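Digeranylgeranylglycerophospholipid reductase (Sulfolobus acidocaldarius, PDB 4OPC) uses FAD to hydrogenate the geranylgeranyl chains of unsaturated archaeal glycerophospholipids, giving the saturated phytanyl lipids of the archaeal membrane. Local coordinates at residues G18-Y23 with L60-P65; M84-T89 with Y365-K370; E189-K194 with P255-S260; D349-F354 with F408-V413. One frame throughout, in Å; residues are numbered along the deposited sequence. Where two conformers were deposited one is given.

Interaction 1: G18-Y23 with L60-P65; sequences GSSAAY and LGMPYP
Pro63 lays its ring over one face of the phenol of Tyr23. Its CD is 3.9 Å from the centroid of the Tyr23 ring and 22° off the ring normal, a CH-pi contact, while Pro63 CG reaches Tyr23 CZ at 3.6 Å, near the hydroxyl end. Proline suits this place because its CD, bonded to the amide nitrogen, offers slightly polarised hydrogens on a compact, conformationally restricted ring. Met62 approaches the same phenol obliquely: its SD is 4.1 Å from Tyr23 CD2, a Met-aromatic contact. Bends at chi2 and chi3 fold the thioether back past the tyrosine and carry its methyl toward Ser20. The Ser20 hydroxyl bonds to the carbonyl of Phe16, one turn back in its own helix.

The tyrosine reaches the loop because its CG stands opposite the backbone N (chi1 -172°). Across from it, Gly61 leaves helix 54-60 with positive phi and redirects the chain into Met62 and Pro63. Gln24 binds the carbonyl of Leu60 and Tyr102 that of Pro63, fixing the loop further. Helix 16-25, whose first residues Phe16 and Ala17 bind FAD, carries Gly18 of what is probably the Rossmann-type glycine pattern. With no hydrogen bond between residues 18-23 and 60-65, helix and loop are joined by dispersion and weak ring electrostatics, which depend on close shape fit.

Interaction 2: M84-T89 with Y365-K370; sequences MQTVWT and YGMKKK
The Schellman motif that closes helix 360-368 brings Met367 and Lys370 to the indole of Trp88, near the start of strand 87-97. Lys370 has positive phi, and its N bonds back to Met367 O, which sets its side chain beside the strand. Bends at chi2 and chi3 curl that chain over the indole: Lys370 NZ lies 3.7 Å from the centroid of the Trp88 five-membered ring, 27° off its normal, in a cation-pi contact. The ammonium also bonds to the carbonyl of Ile372, which helps hold it there. On the opposite face Met367 CE sits 3.9 Å from the same centroid and 12° off the normal, a CH-pi contact, with the sulfur farther out above the six-membered ring. Tryptophan suits the place by offering two broad faces and an N-H; Trp88 NE1 makes a weak bond to Met367 O, 3.4 Å long and bent to 136°.

Toward the surface, Thr86 rests its methyl on the last turn, Thr86 CG2 being 3.5 Å from Met367 O. Farther out, Lys368 NZ donates to Gln85 OE1 at 2.8 Å from a position tilted out of the amide's carbonyl plane, two long polar chains suited to an exposed position. The bound phospholipid passes about 4 Å from the Trp88 side chain. The arrangement is that of a Schellman-capped helix end docked on a strand, with an indole held between a cation and a thioether methyl.

Interaction 3: E189-K194 with P255-S260; sequences EVLLTK and PDVDKS
Thr193 and Val257 face each other as an antiparallel, non-hydrogen-bonded pair, their CA atoms 4.2 Å apart, where the end of strand 183-193 meets the short strand 257-258. Two backbone bonds flank this beta bridge: Asp258 N to Leu192 O, 2.8 Å and almost straight at 175°, and Lys194 N to Asp256 O, 2.9 Å. The bridge is brief because the chain turns a corner at 259 and 260 and then enters strand 261-271, the edge neighbour of 183-193 in the large sheet.

The side chains of the bridged pair diverge, so each packs with other residues. Val257 sets its CB 4.0 Å from Leu191 CB, two branched chains crossing on the side where Val257 also touches Val227 and Leu191 touches Tyr246. Thr193 lies beside Asp256, pointing the same way, with its CG2 3.4 Å from Asp256 OD2. Its chi1 of 66° turns the hydroxyl from this carboxylate to the carbonyl of Glu195, while the OD2 is bonded to Tyr219. Lys194, on the exposed side, stretches its extended chain along the opposing backbone, Lys194 CE 3.4 Å from Val257 O, so that its methylenes pack against that strand.

Aspartate is well placed at 258, just before the corner, since its short chain can form an Asx turn: Asp258 OD1 accepts from Ser260 N at 3.0 Å and from Ser260 OG at 2.7 Å, both from one face of the carboxylate plane.

Interaction 4: D349-F354 with F408-V413; sequences DIFRRF and FKLKAV
Val413 divides its two methyls between two phenylalanines of the facing helix. Val413 CG1 comes to the edge of the Phe351 ring, 4.1 Å from Phe351 CD1, and Val413 CG2 meets the Phe354 ring obliquely, 3.5 Å from Phe354 CD1. The valine's branching at CB suits it to this double role. One turn earlier, Leu410 extends CD1 to Phe354 CE2 at 3.7 Å and more loosely to the edge of Phe351. Both rings swing out toward the partner helix because each CG is anti to its backbone N, with chi1 of -167° in Phe351 and 172° in Phe354. No hydrogen bond links residues 349-354 to 408-413; all five touching residues are buried, and their side chains meet almost wholly through apolar atoms.

Polar chemistry is kept on another side of helix 332-357. There Asp349 OD1 forms salt bridges with Arg353 NE at 3.0 Å, Arg353 NH2 at 3.0 Å and Arg352 NH2 at 2.9 Å, while OD2 pairs with Arg274 and Arg352 also pairs with Asp182. Two arginines sharing one carboxylate oxygen would probably keep Asp349 ionised and offset its charge. Arg352 touches the bound phospholipid, and the Phe354 side chain lies about 4 Å from it, so this helix faces lipid as well as protein.

The contact lies where helix 332-357 packs on the first turn of helix 410-425. Phe448 of helix 434-452 covers Ile350 and Val413, and Ala394 and Met395 of helix 388-397 back Leu410.

Interactions 1 and 4 are buried and rely on apolar and ring contacts without hydrogen bonds between their segments; they lie on opposite sides of the chain's centre, one near FAD, the other near the lipid. Interactions 2 and 3, nearer the surface, add polar bonds: a lysine and an indole at a helix end in one, backbone pairing in the other. Both reach the same large sheet, and interaction 3 is nested in the loop that interaction 2 closes. Interactions 2 and 4, about 7 Å apart at their nearest atoms, draw on the successive helices 332-357 and 360-368, and each brings an aromatic side chain near the bound phospholipid.

Interaction 1: G18-Y23 with L60-P65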
loop_
_atom_site.group_PDB
_atom_site.type_symbol
_atom_site.label_atom_id
_atom_site.label_comp_id
_atom_site.label_asym_id
_atom_site.label_seq_id
_atom_site.Cartn_x
_atom_site.Cartn_y
_atom_site.Cartn_z
ATOM N N GLY A 18 -3.345 -7.441 -8.591
ATOM C CA GLY A 18 -4.024 -8.237 -9.602
ATOM C C GLY A 18 -3.457 -9.633 -9.755
ATOM O O GLY A 18 -4.204 -10.613 -9.931
ATOM N N SER A 19 -2.128 -9.731 -9.709
ATOM C CA SER A 19 -1.491 -11.035 -9.857
ATOM C C SER A 19 -1.827 -11.952 -8.683
ATOM O O SER A 19 -2.004 -13.156 -8.875
ATOM C CB SER A 19 0.027 -10.920 -10.051
ATOM O OG SER A 19 0.664 -10.438 -8.883
ATOM N N SER A 20 -1.928 -11.397 -7.479
ATOM C CA SER A 20 -2.340 -12.170 -6.301
ATOM C C SER A 20 -3.754 -12.699 -6.466
ATOM O O SER A 20 -4.041 -13.855 -6.185
ATOM C CB SER A 20 -2.255 -11.327 -5.026
ATOM O OG SER A 20 -0.911 -11.146 -4.641
ATOM N N ALA A 21 -4.652 -11.837 -6.929
ATOM C CA ALA A 21 -6.028 -12.267 -7.173
ATOM C C ALA A 21 -6.061 -13.407 -8.197
ATOM O O ALA A 21 -6.752 -14.415 -7.993
ATOM C CB ALA A 21 -6.880 -11.088 -7.643
ATOM N N ALA A 22 -5.314 -13.249 -9.288
ATOM C CA ALA A 22 -5.272 -14.268 -10.337
ATOM C C ALA A 22 -4.747 -15.588 -9.775
ATOM O O ALA A 22 -5.326 -16.657 -10.013
ATOM C CB ALA A 22 -4.396 -13.803 -11.491
ATOM N N TYR A 23 -3.650 -15.520 -9.021
ATOM C CA TYR A 23 -3.047 -16.725 -8.483
ATOM C C TYR A 23 -4.001 -17.430 -7.515
ATOM O O TYR A 23 -4.206 -18.643 -7.599
ATOM C CB TYR A 23 -1.717 -16.404 -7.799
ATOM C CG TYR A 23 -0.960 -17.632 -7.386
ATOM C CD1 TYR A 23 -0.177 -18.330 -8.301
ATOM C CD2 TYR A 23 -1.037 -18.112 -6.091
ATOM C CE1 TYR A 23 0.515 -19.468 -7.929
ATOM C CE2 TYR A 23 -0.344 -19.251 -5.706
ATOM C CZ TYR A 23 0.428 -19.920 -6.630
ATOM O OH TYR A 23 1.123 -21.049 -6.260
ATOM N N LEU A 60 -0.273 -16.151 3.335
ATOM C CA LEU A 60 -1.197 -16.139 2.206
ATOM C C LEU A 60 -0.996 -17.279 1.233
ATOM O O LEU A 60 -1.812 -17.482 0.330
ATOM C CB LEU A 60 -1.069 -14.826 1.445
ATOM C CG LEU A 60 -1.346 -13.570 2.259
ATOM C CD1 LEU A 60 -0.984 -12.343 1.462
ATOM C CD2 LEU A 60 -2.806 -13.517 2.708
ATOM N N GLY A 61 0.105 -18.001 1.398
ATOM C CA GLY A 61 0.418 -19.092 0.500
ATOM C C GLY A 61 0.786 -18.583 -0.879
ATOM O O GLY A 61 0.511 -19.231 -1.884
ATOM N N MET A 62 1.397 -17.406 -0.926
ATOM C CA MET A 62 1.926 -16.896 -2.179
ATOM C C MET A 62 3.301 -17.499 -2.408
ATOM O O MET A 62 4.052 -17.724 -1.450
ATOM C CB MET A 62 2.002 -15.371 -2.168
ATOM C CG MET A 62 0.647 -14.689 -2.313
ATOM S SD MET A 62 -0.061 -14.804 -3.966
ATOM C CE MET A 62 1.062 -13.748 -4.891
ATOM N N PRO A 63 3.626 -17.774 -3.682
ATOM C CA PRO A 63 4.909 -18.360 -4.063
ATOM C C PRO A 63 6.075 -17.628 -3.423
ATOM O O PRO A 63 6.144 -16.402 -3.424
ATOM C CB PRO A 63 4.929 -18.174 -5.582
ATOM C CG PRO A 63 3.511 -18.233 -5.972
ATOM C CD PRO A 63 2.763 -17.556 -4.854
ATOM N N TYR A 64 7.001 -18.401 -2.885
ATOM C CA TYR A 64 8.191 -17.860 -2.268
ATOM C C TYR A 64 9.148 -17.348 -3.344
ATOM O O TYR A 64 9.413 -18.051 -4.317
ATOM C CB TYR A 64 8.858 -18.980 -1.480
ATOM C CG TYR A 64 9.520 -18.559 -0.200
ATOM C CD1 TYR A 64 8.801 -17.940 0.814
ATOM C CD2 TYR A 64 10.863 -18.818 0.011
ATOM C CE1 TYR A 64 9.413 -17.574 1.992
ATOM C CE2 TYR A 64 11.476 -18.458 1.174
ATOM C CZ TYR A 64 10.754 -17.841 2.163
ATOM O OH TYR A 64 11.397 -17.487 3.321
ATOM N N PRO A 65 9.666 -16.123 -3.176
ATOM C CA PRO A 65 10.653 -15.542 -4.095
ATOM C C PRO A 65 11.916 -16.402 -4.140
ATOM O O PRO A 65 12.364 -16.865 -3.089
ATOM C CB PRO A 65 10.980 -14.198 -3.445
ATOM C CG PRO A 65 9.807 -13.897 -2.572
ATOM C CD PRO A 65 9.333 -15.209 -2.070
#

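Interaction 2: M84-T89 with Y365-K370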
loop_
_atom_site.group_PDB
_atom_site.type_symbol
_atom_site.label_atom_id
_atom_site.label_comp_id
_atom_site.label_asym_id
_atom_site.label_seq_id
_atom_site.Cartn_x
_atom_site.Cartn_y
_atom_site.Cartn_z
ATOM N N MET A 84 20.430 12.051 13.180
ATOM C CA MET A 84 21.168 10.796 13.027
ATOM C C MET A 84 21.896 10.359 14.285
ATOM O O MET A 84 22.726 9.449 14.254
ATOM C CB MET A 84 22.122 10.854 11.838
ATOM C CG MET A 84 21.402 10.953 10.514
ATOM S SD MET A 84 22.567 10.852 9.157
ATOM C CE MET A 84 21.473 11.059 7.767
ATOM N N GLN A 85 21.559 10.988 15.409
ATOM C CA GLN A 85 22.172 10.618 16.676
ATOM C C GLN A 85 21.471 9.446 17.366
ATOM O O GLN A 85 22.033 8.821 18.264
ATOM C CB GLN A 85 22.278 11.831 17.609
ATOM C CG GLN A 85 23.163 12.948 17.045
ATOM C CD GLN A 85 23.260 14.134 17.973
ATOM O OE1 GLN A 85 23.086 14.000 19.181
ATOM N NE2 GLN A 85 23.525 15.304 17.409
ATOM N N THR A 86 20.245 9.144 16.960
ATOM C CA THR A 86 19.547 8.016 17.549
ATOM C C THR A 86 19.031 7.080 16.459
ATOM O O THR A 86 18.305 7.501 15.559
ATOM C CB THR A 86 18.361 8.465 18.431
ATOM O OG1 THR A 86 18.806 9.432 19.392
ATOM C CG2 THR A 86 17.777 7.270 19.157
ATOM N N VAL A 87 19.418 5.810 16.553
ATOM C CA VAL A 87 18.959 4.785 15.626
ATOM C C VAL A 87 18.189 3.727 16.401
ATOM O O VAL A 87 18.710 3.144 17.351
ATOM C CB VAL A 87 20.134 4.112 14.899
ATOM C CG1 VAL A 87 19.628 2.993 13.994
ATOM C CG2 VAL A 87 20.898 5.133 14.083
ATOM N N TRP A 88 16.940 3.511 16.010
ATOM C CA TRP A 88 16.126 2.442 16.566
ATOM C C TRP A 88 16.200 1.220 15.659
ATOM O O TRP A 88 16.044 1.327 14.438
ATOM C CB TRP A 88 14.674 2.894 16.711
ATOM C CG TRP A 88 14.414 3.814 17.882
ATOM C CD1 TRP A 88 15.326 4.270 18.798
ATOM C CD2 TRP A 88 13.155 4.389 18.251
ATOM N NE1 TRP A 88 14.703 5.089 19.716
ATOM C CE2 TRP A 88 13.371 5.171 19.405
ATOM C CE3 TRP A 88 11.859 4.306 17.726
ATOM C CZ2 TRP A 88 12.345 5.879 20.029
ATOM C CZ3 TRP A 88 10.841 5.008 18.350
ATOM C CH2 TRP A 88 11.091 5.781 19.490
ATOM N N THR A 89 16.437 0.054 16.241
ATOM C CA THR A 89 16.488 -1.170 15.461
ATOM C C THR A 89 15.249 -2.017 15.706
ATOM O O THR A 89 14.943 -2.359 16.852
ATOM C CB THR A 89 17.737 -1.992 15.799
ATOM O OG1 THR A 89 18.905 -1.218 15.515
ATOM C CG2 THR A 89 17.773 -3.268 14.971
ATOM N N TYR A 365 14.139 14.567 19.928
ATOM C CA TYR A 365 13.946 14.492 21.369
ATOM C C TYR A 365 13.267 13.190 21.771
ATOM O O TYR A 365 13.728 12.502 22.685
ATOM C CB TYR A 365 13.104 15.678 21.818
ATOM C CG TYR A 365 12.923 15.782 23.304
ATOM C CD1 TYR A 365 13.906 16.354 24.097
ATOM C CD2 TYR A 365 11.763 15.323 23.916
ATOM C CE1 TYR A 365 13.741 16.470 25.471
ATOM C CE2 TYR A 365 11.589 15.433 25.284
ATOM C CZ TYR A 365 12.579 15.999 26.049
ATOM O OH TYR A 365 12.408 16.113 27.411
ATOM N N GLY A 366 12.171 12.863 21.097
ATOM C CA GLY A 366 11.403 11.673 21.412
ATOM C C GLY A 366 12.210 10.401 21.216
ATOM O O GLY A 366 12.140 9.486 22.031
ATOM N N MET A 367 12.997 10.342 20.148
ATOM C CA MET A 367 13.831 9.166 19.914
ATOM C C MET A 367 14.978 9.075 20.916
ATOM O O MET A 367 15.236 8.007 21.477
ATOM C CB MET A 367 14.348 9.143 18.481
ATOM C CG MET A 367 13.233 8.894 17.477
ATOM S SD MET A 367 13.785 8.652 15.779
ATOM C CE MET A 367 14.679 7.107 15.946
ATOM N N LYS A 368 15.657 10.191 21.161
ATOM C CA LYS A 368 16.776 10.174 22.097
ATOM C C LYS A 368 16.334 9.816 23.514
ATOM O O LYS A 368 17.030 9.077 24.223
ATOM C CB LYS A 368 17.520 11.511 22.098
ATOM C CG LYS A 368 18.644 11.577 23.129
ATOM C CD LYS A 368 19.584 12.744 22.874
ATOM C CE LYS A 368 20.431 12.514 21.630
ATOM N NZ LYS A 368 21.385 13.639 21.416
ATOM N N LYS A 369 15.179 10.338 23.923
ATOM C CA LYS A 369 14.680 10.113 25.277
ATOM C C LYS A 369 13.918 8.800 25.405
ATOM O O LYS A 369 13.423 8.487 26.496
ATOM C CB LYS A 369 13.771 11.263 25.724
ATOM C CG LYS A 369 14.443 12.622 25.806
ATOM C CD LYS A 369 15.244 12.789 27.085
ATOM C CE LYS A 369 15.837 14.189 27.174
ATOM N NZ LYS A 369 16.606 14.412 28.428
ATOM N N LYS A 370 13.821 8.046 24.315
ATOM C CA LYS A 370 13.103 6.773 24.312
ATOM C C LYS A 370 11.652 6.941 24.757
ATOM O O LYS A 370 11.179 6.235 25.655
ATOM C CB LYS A 370 13.814 5.743 25.198
ATOM C CG LYS A 370 15.093 5.192 24.598
ATOM C CD LYS A 370 14.816 4.548 23.247
ATOM C CE LYS A 370 13.809 3.413 23.361
ATOM N NZ LYS A 370 13.307 2.985 22.024
#

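Interaction 3: E189-K194 with P255-S260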
loop_
_atom_site.group_PDB
_atom_site.type_symbol
_atom_site.label_atom_id
_atom_site.label_comp_id
_atom_site.label_asym_id
_atom_site.label_seq_id
_atom_site.Cartn_x
_atom_site.Cartn_y
_atom_site.Cartn_z
ATOM N N GLU A 189 16.063 5.472 -6.928
ATOM C CA GLU A 189 17.018 4.934 -7.884
ATOM C C GLU A 189 17.656 3.673 -7.324
ATOM O O GLU A 189 17.709 3.485 -6.111
ATOM C CB GLU A 189 18.097 5.974 -8.233
ATOM C CG GLU A 189 17.503 7.283 -8.701
ATOM C CD GLU A 189 18.518 8.319 -9.105
ATOM O OE1 GLU A 189 19.697 8.222 -8.683
ATOM O OE2 GLU A 189 18.127 9.246 -9.845
ATOM N N VAL A 190 18.104 2.786 -8.201
ATOM C CA VAL A 190 18.945 1.682 -7.771
ATOM C C VAL A 190 20.347 1.934 -8.308
ATOM O O VAL A 190 20.529 2.127 -9.511
ATOM C CB VAL A 190 18.407 0.315 -8.229
ATOM C CG1 VAL A 190 19.430 -0.778 -7.939
ATOM C CG2 VAL A 190 17.097 0.016 -7.533
ATOM N N LEU A 191 21.326 1.953 -7.404
ATOM C CA LEU A 191 22.705 2.275 -7.748
ATOM C C LEU A 191 23.680 1.267 -7.161
ATOM O O LEU A 191 23.418 0.666 -6.120
ATOM C CB LEU A 191 23.055 3.667 -7.208
ATOM C CG LEU A 191 22.262 4.835 -7.794
ATOM C CD1 LEU A 191 21.814 5.761 -6.689
ATOM C CD2 LEU A 191 23.104 5.592 -8.807
ATOM N N LEU A 192 24.817 1.095 -7.834
ATOM C CA LEU A 192 25.938 0.356 -7.263
ATOM C C LEU A 192 26.679 1.245 -6.269
ATOM O O LEU A 192 26.642 2.471 -6.380
ATOM C CB LEU A 192 26.898 -0.095 -8.366
ATOM C CG LEU A 192 26.260 -0.946 -9.465
ATOM C CD1 LEU A 192 27.299 -1.444 -10.466
ATOM C CD2 LEU A 192 25.500 -2.111 -8.854
ATOM N N THR A 193 27.333 0.632 -5.284
ATOM C CA THR A 193 28.088 1.381 -4.279
ATOM C C THR A 193 29.592 1.132 -4.410
ATOM O O THR A 193 30.019 0.090 -4.913
ATOM C CB THR A 193 27.654 1.025 -2.846
ATOM O OG1 THR A 193 27.994 -0.341 -2.567
ATOM C CG2 THR A 193 26.152 1.215 -2.685
ATOM N N LYS A 194 30.385 2.095 -3.946
ATOM C CA LYS A 194 31.842 2.026 -4.066
ATOM C C LYS A 194 32.460 1.292 -2.887
ATOM O O LYS A 194 33.581 0.791 -2.965
ATOM C CB LYS A 194 32.436 3.431 -4.137
ATOM C CG LYS A 194 31.768 4.369 -5.121
ATOM C CD LYS A 194 32.463 5.724 -5.093
ATOM C CE LYS A 194 31.586 6.831 -5.656
ATOM N NZ LYS A 194 32.253 8.159 -5.546
ATOM N N PRO A 255 26.213 8.574 0.548
ATOM C CA PRO A 255 27.477 9.162 0.101
ATOM C C PRO A 255 28.311 8.149 -0.679
ATOM O O PRO A 255 29.238 8.543 -1.379
ATOM C CB PRO A 255 28.177 9.520 1.414
ATOM C CG PRO A 255 27.608 8.575 2.409
ATOM C CD PRO A 255 26.175 8.392 2.010
ATOM N N ASP A 256 27.955 6.873 -0.570
ATOM C CA ASP A 256 28.749 5.776 -1.111
ATOM C C ASP A 256 28.373 5.339 -2.524
ATOM O O ASP A 256 29.064 4.503 -3.106
ATOM C CB ASP A 256 28.665 4.560 -0.179
ATOM C CG ASP A 256 27.227 4.133 0.114
ATOM O OD1 ASP A 256 26.353 5.005 0.322
ATOM O OD2 ASP A 256 26.971 2.911 0.153
ATOM N N VAL A 257 27.291 5.873 -3.079
ATOM C CA VAL A 257 26.820 5.376 -4.374
ATOM C C VAL A 257 27.662 5.888 -5.533
ATOM O O VAL A 257 28.242 6.968 -5.477
ATOM C CB VAL A 257 25.344 5.717 -4.649
ATOM C CG1 VAL A 257 24.444 4.969 -3.681
ATOM C CG2 VAL A 257 25.106 7.220 -4.580
ATOM N N ASP A 258 27.721 5.090 -6.590
ATOM C CA ASP A 258 28.384 5.491 -7.813
ATOM C C ASP A 258 27.308 6.039 -8.746
ATOM O O ASP A 258 26.533 5.278 -9.334
ATOM C CB ASP A 258 29.074 4.284 -8.436
ATOM C CG ASP A 258 29.941 4.656 -9.613
ATOM O OD1 ASP A 258 29.658 5.680 -10.261
ATOM O OD2 ASP A 258 30.908 3.922 -9.888
ATOM N N LYS A 259 27.257 7.362 -8.879
ATOM C CA LYS A 259 26.206 8.009 -9.662
ATOM C C LYS A 259 26.357 7.803 -11.171
ATOM O O LYS A 259 25.516 8.256 -11.953
ATOM C CB LYS A 259 26.112 9.499 -9.323
ATOM C CG LYS A 259 25.482 9.777 -7.960
ATOM C CD LYS A 259 25.084 11.238 -7.819
ATOM C CE LYS A 259 26.129 12.020 -7.057
ATOM N NZ LYS A 259 26.152 11.605 -5.631
ATOM N N SER A 260 27.423 7.119 -11.577
ATOM C CA SER A 260 27.592 6.742 -12.977
ATOM C C SER A 260 27.086 5.321 -13.240
ATOM O O SER A 260 27.012 4.900 -14.392
ATOM C CB SER A 260 29.056 6.869 -13.403
ATOM O OG SER A 260 29.816 5.747 -12.992
#

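Interaction 4: D349-F354 with F408-V413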
loop_
_atom_site.group_PDB
_atom_site.type_symbol
_atom_site.label_atom_id
_atom_site.label_comp_id
_atom_site.label_asym_id
_atom_site.label_seq_id
_atom_site.Cartn_x
_atom_site.Cartn_y
_atom_site.Cartn_z
ATOM N N ASP A 349 -3.787 5.557 10.020
ATOM C CA ASP A 349 -4.130 6.782 9.290
ATOM C C ASP A 349 -4.121 7.955 10.291
ATOM O O ASP A 349 -3.588 9.030 10.011
ATOM C CB ASP A 349 -5.493 6.565 8.593
ATOM C CG ASP A 349 -5.864 7.639 7.575
ATOM O OD1 ASP A 349 -5.221 8.713 7.509
ATOM O OD2 ASP A 349 -6.856 7.407 6.854
ATOM N N ILE A 350 -4.672 7.736 11.482
ATOM C CA ILE A 350 -4.623 8.719 12.569
ATOM C C ILE A 350 -3.180 8.973 13.002
ATOM O O ILE A 350 -2.726 10.122 13.110
ATOM C CB ILE A 350 -5.426 8.225 13.799
ATOM C CG1 ILE A 350 -6.925 8.194 13.492
ATOM C CG2 ILE A 350 -5.164 9.102 15.004
ATOM C CD1 ILE A 350 -7.557 9.562 13.322
ATOM N N PHE A 351 -2.440 7.897 13.255
ATOM C CA PHE A 351 -1.078 8.020 13.757
ATOM C C PHE A 351 -0.180 8.766 12.765
ATOM O O PHE A 351 0.581 9.657 13.162
ATOM C CB PHE A 351 -0.536 6.628 14.124
ATOM C CG PHE A 351 0.729 6.644 14.935
ATOM C CD1 PHE A 351 0.884 7.495 16.019
ATOM C CD2 PHE A 351 1.749 5.761 14.642
ATOM C CE1 PHE A 351 2.057 7.490 16.763
ATOM C CE2 PHE A 351 2.917 5.753 15.390
ATOM C CZ PHE A 351 3.057 6.614 16.459
ATOM N N ARG A 352 -0.307 8.445 11.477
ATOM C CA ARG A 352 0.424 9.152 10.427
ATOM C C ARG A 352 0.237 10.672 10.482
ATOM O O ARG A 352 1.193 11.429 10.306
ATOM C CB ARG A 352 -0.010 8.637 9.038
ATOM C CG ARG A 352 0.159 9.684 7.933
ATOM C CD ARG A 352 -0.437 9.278 6.612
ATOM N NE ARG A 352 -1.886 9.468 6.510
ATOM C CZ ARG A 352 -2.462 10.546 5.984
ATOM N NH1 ARG A 352 -1.713 11.532 5.529
ATOM N NH2 ARG A 352 -3.781 10.614 5.859
ATOM N N ARG A 353 -0.998 11.110 10.676
ATOM C CA ARG A 353 -1.311 12.536 10.671
ATOM C C ARG A 353 -0.557 13.242 11.783
ATOM O O ARG A 353 -0.028 14.339 11.606
ATOM C CB ARG A 353 -2.816 12.734 10.829
ATOM C CG ARG A 353 -3.603 12.295 9.612
ATOM C CD ARG A 353 -5.068 12.071 9.947
ATOM N NE ARG A 353 -5.690 11.312 8.870
ATOM C CZ ARG A 353 -6.656 11.764 8.078
ATOM N NH1 ARG A 353 -7.177 12.969 8.263
ATOM N NH2 ARG A 353 -7.120 10.992 7.111
ATOM N N PHE A 354 -0.499 12.601 12.942
ATOM C CA PHE A 354 0.295 13.090 14.044
ATOM C C PHE A 354 1.787 13.157 13.686
ATOM O O PHE A 354 2.423 14.201 13.856
ATOM C CB PHE A 354 0.042 12.184 15.255
ATOM C CG PHE A 354 0.945 12.436 16.431
ATOM C CD1 PHE A 354 0.816 13.585 17.207
ATOM C CD2 PHE A 354 1.910 11.503 16.775
ATOM C CE1 PHE A 354 1.643 13.785 18.310
ATOM C CE2 PHE A 354 2.735 11.701 17.870
ATOM C CZ PHE A 354 2.600 12.838 18.637
ATOM N N PHE A 408 3.008 16.373 23.271
ATOM C CA PHE A 408 2.133 16.273 24.434
ATOM C C PHE A 408 0.717 15.814 24.085
ATOM O O PHE A 408 -0.085 15.575 24.985
ATOM C CB PHE A 408 2.090 17.595 25.210
ATOM C CG PHE A 408 3.391 17.940 25.896
ATOM C CD1 PHE A 408 3.756 17.315 27.079
ATOM C CD2 PHE A 408 4.244 18.896 25.359
ATOM C CE1 PHE A 408 4.958 17.632 27.717
ATOM C CE2 PHE A 408 5.448 19.219 25.984
ATOM C CZ PHE A 408 5.804 18.587 27.162
ATOM N N LYS A 409 0.406 15.708 22.800
ATOM C CA LYS A 409 -0.904 15.226 22.371
ATOM C C LYS A 409 -0.938 13.726 22.156
ATOM O O LYS A 409 -1.936 13.198 21.669
ATOM C CB LYS A 409 -1.348 15.941 21.098
ATOM C CG LYS A 409 -1.798 17.372 21.370
ATOM C CD LYS A 409 -2.056 18.121 20.083
ATOM C CE LYS A 409 -2.647 19.493 20.346
ATOM N NZ LYS A 409 -4.009 19.410 20.956
ATOM N N LEU A 410 0.133 13.034 22.534
ATOM C CA LEU A 410 0.254 11.620 22.175
ATOM C C LEU A 410 -0.841 10.775 22.831
ATOM O O LEU A 410 -1.326 9.805 22.233
ATOM C CB LEU A 410 1.633 11.077 22.543
ATOM C CG LEU A 410 1.844 9.609 22.148
ATOM C CD1 LEU A 410 1.764 9.475 20.634
ATOM C CD2 LEU A 410 3.164 9.073 22.678
ATOM N N LYS A 411 -1.226 11.123 24.054
ATOM C CA LYS A 411 -2.289 10.395 24.727
ATOM C C LYS A 411 -3.600 10.503 23.965
ATOM O O LYS A 411 -4.300 9.508 23.766
ATOM C CB LYS A 411 -2.483 10.926 26.143
ATOM C CG LYS A 411 -3.641 10.276 26.874
ATOM C CD LYS A 411 -3.445 8.774 26.976
ATOM C CE LYS A 411 -4.460 8.147 27.919
ATOM N NZ LYS A 411 -4.274 8.621 29.321
ATOM N N ALA A 412 -3.930 11.711 23.529
ATOM C CA ALA A 412 -5.139 11.927 22.737
ATOM C C ALA A 412 -5.068 11.189 21.400
ATOM O O ALA A 412 -6.077 10.689 20.902
ATOM C CB ALA A 412 -5.364 13.407 22.505
ATOM N N VAL A 413 -3.879 11.141 20.808
ATOM C CA VAL A 413 -3.678 10.419 19.567
ATOM C C VAL A 413 -4.000 8.942 19.785
ATOM O O VAL A 413 -4.730 8.335 18.992
ATOM C CB VAL A 413 -2.243 10.591 19.063
ATOM C CG1 VAL A 413 -1.997 9.699 17.876
ATOM C CG2 VAL A 413 -2.005 12.039 18.675
#